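Local atomic coordinates of peroxiredoxin PRX1, mitochondrial (Saccharomyces cerevisiae, PDB entry 5YKJ), a protein that reduces peroxides in yeast mitochondria as a 1-Cys peroxiredoxin, its oxidised thiol probably being resolved through the glutathione and thioredoxin systems. Residues Asn5-Asn10 with Lys136-Leu141. Numbering follows the deposited sequence.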
loop_
_atom_site.group_PDB
_atom_site.type_symbol
_atom_site.label_atom_id
_atom_site.label_comp_id
_atom_site.label_asym_id
_atom_site.label_seq_id
_atom_site.Cartn_x
_atom_site.Cartn_y
_atom_site.Cartn_z
ATOM N N ASN A 5 -1.274 -12.689 0.072
ATOM C CA ASN A 5 -0.284 -13.736 0.044
ATOM C C ASN A 5 0.223 -14.134 -1.321
ATOM O O ASN A 5 1.065 -14.921 -1.400
ATOM C CB ASN A 5 -0.695 -14.921 0.867
ATOM C CG ASN A 5 -0.952 -14.544 2.307
ATOM O OD1 ASN A 5 -0.366 -13.664 2.838
ATOM N ND2 ASN A 5 -1.865 -15.204 2.900
ATOM N N SER A 6 -0.322 -13.531 -2.368
ATOM C CA SER A 6 0.164 -13.735 -3.707
ATOM C C SER A 6 1.447 -12.902 -3.881
ATOM O O SER A 6 1.615 -11.960 -3.245
ATOM C CB SER A 6 -0.843 -13.236 -4.753
ATOM O OG SER A 6 -1.988 -14.006 -4.779
ATOM N N ASP A 7 2.283 -13.316 -4.793
ATOM C CA ASP A 7 3.440 -12.539 -5.139
ATOM C C ASP A 7 2.976 -11.341 -5.959
ATOM O O ASP A 7 2.224 -11.470 -6.808
ATOM C CB ASP A 7 4.413 -13.310 -6.015
ATOM C CG ASP A 7 5.069 -14.471 -5.302
ATOM O OD1 ASP A 7 5.343 -14.381 -4.119
ATOM O OD2 ASP A 7 5.289 -15.452 -5.999
ATOM N N ALA A 8 3.531 -10.192 -5.657
ATOM C CA ALA A 8 3.274 -9.017 -6.434
ATOM C C ALA A 8 4.124 -9.130 -7.709
ATOM O O ALA A 8 5.274 -9.187 -7.679
ATOM C CB ALA A 8 3.700 -7.788 -5.673
ATOM N N PRO A 9 3.455 -9.156 -8.857
ATOM C CA PRO A 9 4.203 -9.312 -10.101
ATOM C C PRO A 9 5.142 -8.159 -10.403
ATOM O O PRO A 9 4.802 -7.074 -10.218
ATOM C CB PRO A 9 3.134 -9.339 -11.195
ATOM C CG PRO A 9 1.856 -9.187 -10.540
ATOM C CD PRO A 9 2.015 -9.191 -9.077
ATOM N N ASN A 10 6.329 -8.488 -10.878
ATOM C CA ASN A 10 7.269 -7.490 -11.270
ATOM C C ASN A 10 6.919 -6.934 -12.651
ATOM O O ASN A 10 6.268 -7.546 -13.402
ATOM C CB ASN A 10 8.673 -8.072 -11.292
ATOM C CG ASN A 10 9.759 -6.995 -11.293
ATOM O OD1 ASN A 10 9.478 -5.843 -11.210
ATOM N ND2 ASN A 10 11.004 -7.426 -11.424
ATOM N N LYS A 136 9.784 -9.182 0.631
ATOM C CA LYS A 136 9.891 -10.401 -0.151
ATOM C C LYS A 136 8.922 -10.390 -1.338
ATOM O O LYS A 136 8.757 -11.363 -1.939
ATOM C CB LYS A 136 9.667 -11.662 0.680
ATOM C CG LYS A 136 10.436 -11.701 1.944
ATOM C CD LYS A 136 11.914 -11.604 1.781
ATOM C CE LYS A 136 12.458 -12.127 0.485
ATOM N NZ LYS A 136 12.313 -13.585 0.294
ATOM N N LYS A 137 8.324 -9.252 -1.614
ATOM C CA LYS A 137 7.410 -9.072 -2.701
ATOM C C LYS A 137 6.073 -9.777 -2.546
ATOM O O LYS A 137 5.428 -9.996 -3.498
ATOM C CB LYS A 137 8.012 -9.380 -4.079
ATOM C CG LYS A 137 9.394 -8.812 -4.303
ATOM C CD LYS A 137 9.439 -7.284 -4.332
ATOM C CE LYS A 137 10.856 -6.736 -4.359
ATOM N NZ LYS A 137 11.534 -6.702 -3.046
ATOM N N LYS A 138 5.672 -10.047 -1.317
ATOM C CA LYS A 138 4.391 -10.642 -1.108
ATOM C C LYS A 138 3.373 -9.571 -0.865
ATOM O O LYS A 138 3.607 -8.715 -0.184
ATOM C CB LYS A 138 4.352 -11.572 0.122
ATOM C CG LYS A 138 5.349 -12.673 0.054
ATOM C CD LYS A 138 4.964 -13.554 -1.080
ATOM C CE LYS A 138 6.040 -14.575 -1.340
ATOM N NZ LYS A 138 5.510 -15.924 -1.231
ATOM N N ILE A 139 2.197 -9.729 -1.464
ATOM C CA ILE A 139 1.095 -8.841 -1.219
ATOM C C ILE A 139 0.538 -9.257 0.148
ATOM O O ILE A 139 0.185 -10.346 0.359
ATOM C CB ILE A 139 0.004 -8.964 -2.302
ATOM C CG1 ILE A 139 0.539 -8.514 -3.655
ATOM C CG2 ILE A 139 -1.152 -8.097 -1.889
ATOM C CD1 ILE A 139 -0.337 -8.881 -4.834
ATOM N N ARG A 140 0.492 -8.314 1.062
ATOM C CA ARG A 140 0.063 -8.568 2.414
ATOM C C ARG A 140 -1.346 -8.110 2.791
ATOM O O ARG A 140 -1.940 -8.619 3.668
ATOM C CB ARG A 140 1.094 -8.012 3.414
ATOM C CG ARG A 140 2.506 -8.527 3.189
ATOM C CD ARG A 140 2.654 -9.986 3.574
ATOM N NE ARG A 140 2.382 -10.189 4.979
ATOM C CZ ARG A 140 3.300 -10.054 5.909
ATOM N NH1 ARG A 140 4.532 -9.798 5.581
ATOM N NH2 ARG A 140 2.979 -10.200 7.164
ATOM N N LEU A 141 -1.795 -7.109 2.081
ATOM C CA LEU A 141 -3.060 -6.481 2.344
ATOM C C LEU A 141 -3.489 -5.709 1.115
ATOM O O LEU A 141 -2.693 -5.149 0.503
ATOM C CB LEU A 141 -2.899 -5.506 3.535
ATOM C CG LEU A 141 -4.104 -4.821 4.177
ATOM C CD1 LEU A 141 -3.909 -4.569 5.678
ATOM C CD2 LEU A 141 -4.377 -3.474 3.530
HETATM O O HOH W 1 7.799 -13.239 -4.025
#
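Asp-7 and Lys-138 form a single antiparallel, non-hydrogen-bonded pair, their CA atoms 4.6 Å apart, framed by two backbone hydrogen bonds: Ile-139 N to Ser-6 O (2.9 Å) and Ala-8 N to Lys-137 O (2.9 Å). A third bond, Asn-5 N to Ile-139 O (2.8 Å), sets both Asn-5 and Ser-6 against Ile-139. With Asn-5 at phi 81°, psi -3°, this pattern is consistent with a G1-type beta bulge. Ile-139 holds CG1 beside its own backbone N (chi1 -65°), which brings that branch alongside Ser-6 O. Ile-139 CG1 lies 3.8 Å from Ala-8 CB, and Ile-139 CD1 4.0 Å from Ala-8 CA. The side chains of Asp-7 and Lys-138 run side by side in the same direction. Asp-7 OD1 and Lys-138 NZ, 3.3 Å apart, make a salt bridge that stays doubtful because OD1 is modelled too close to its neighbour. A water appears to donate to the same OD1 and to Lys-136 O, joining 5-10 to the turn before strand 139-144. Farther out, Asp-134 OD1 accepts from Lys-136 N and Lys-138 N, shaping that turn, while Lys-137 NZ bonds to Gly-27 O and Pro-135 O. Segment 5-10 thus borders the start of strand 139-144, the outermost of the thioredoxin-fold sheet within this chain; Ala-8 packs on Ile-133 of strand 129-133 and on Tyr-108, and Arg-140 and Leu-141 lean on helix 153-169.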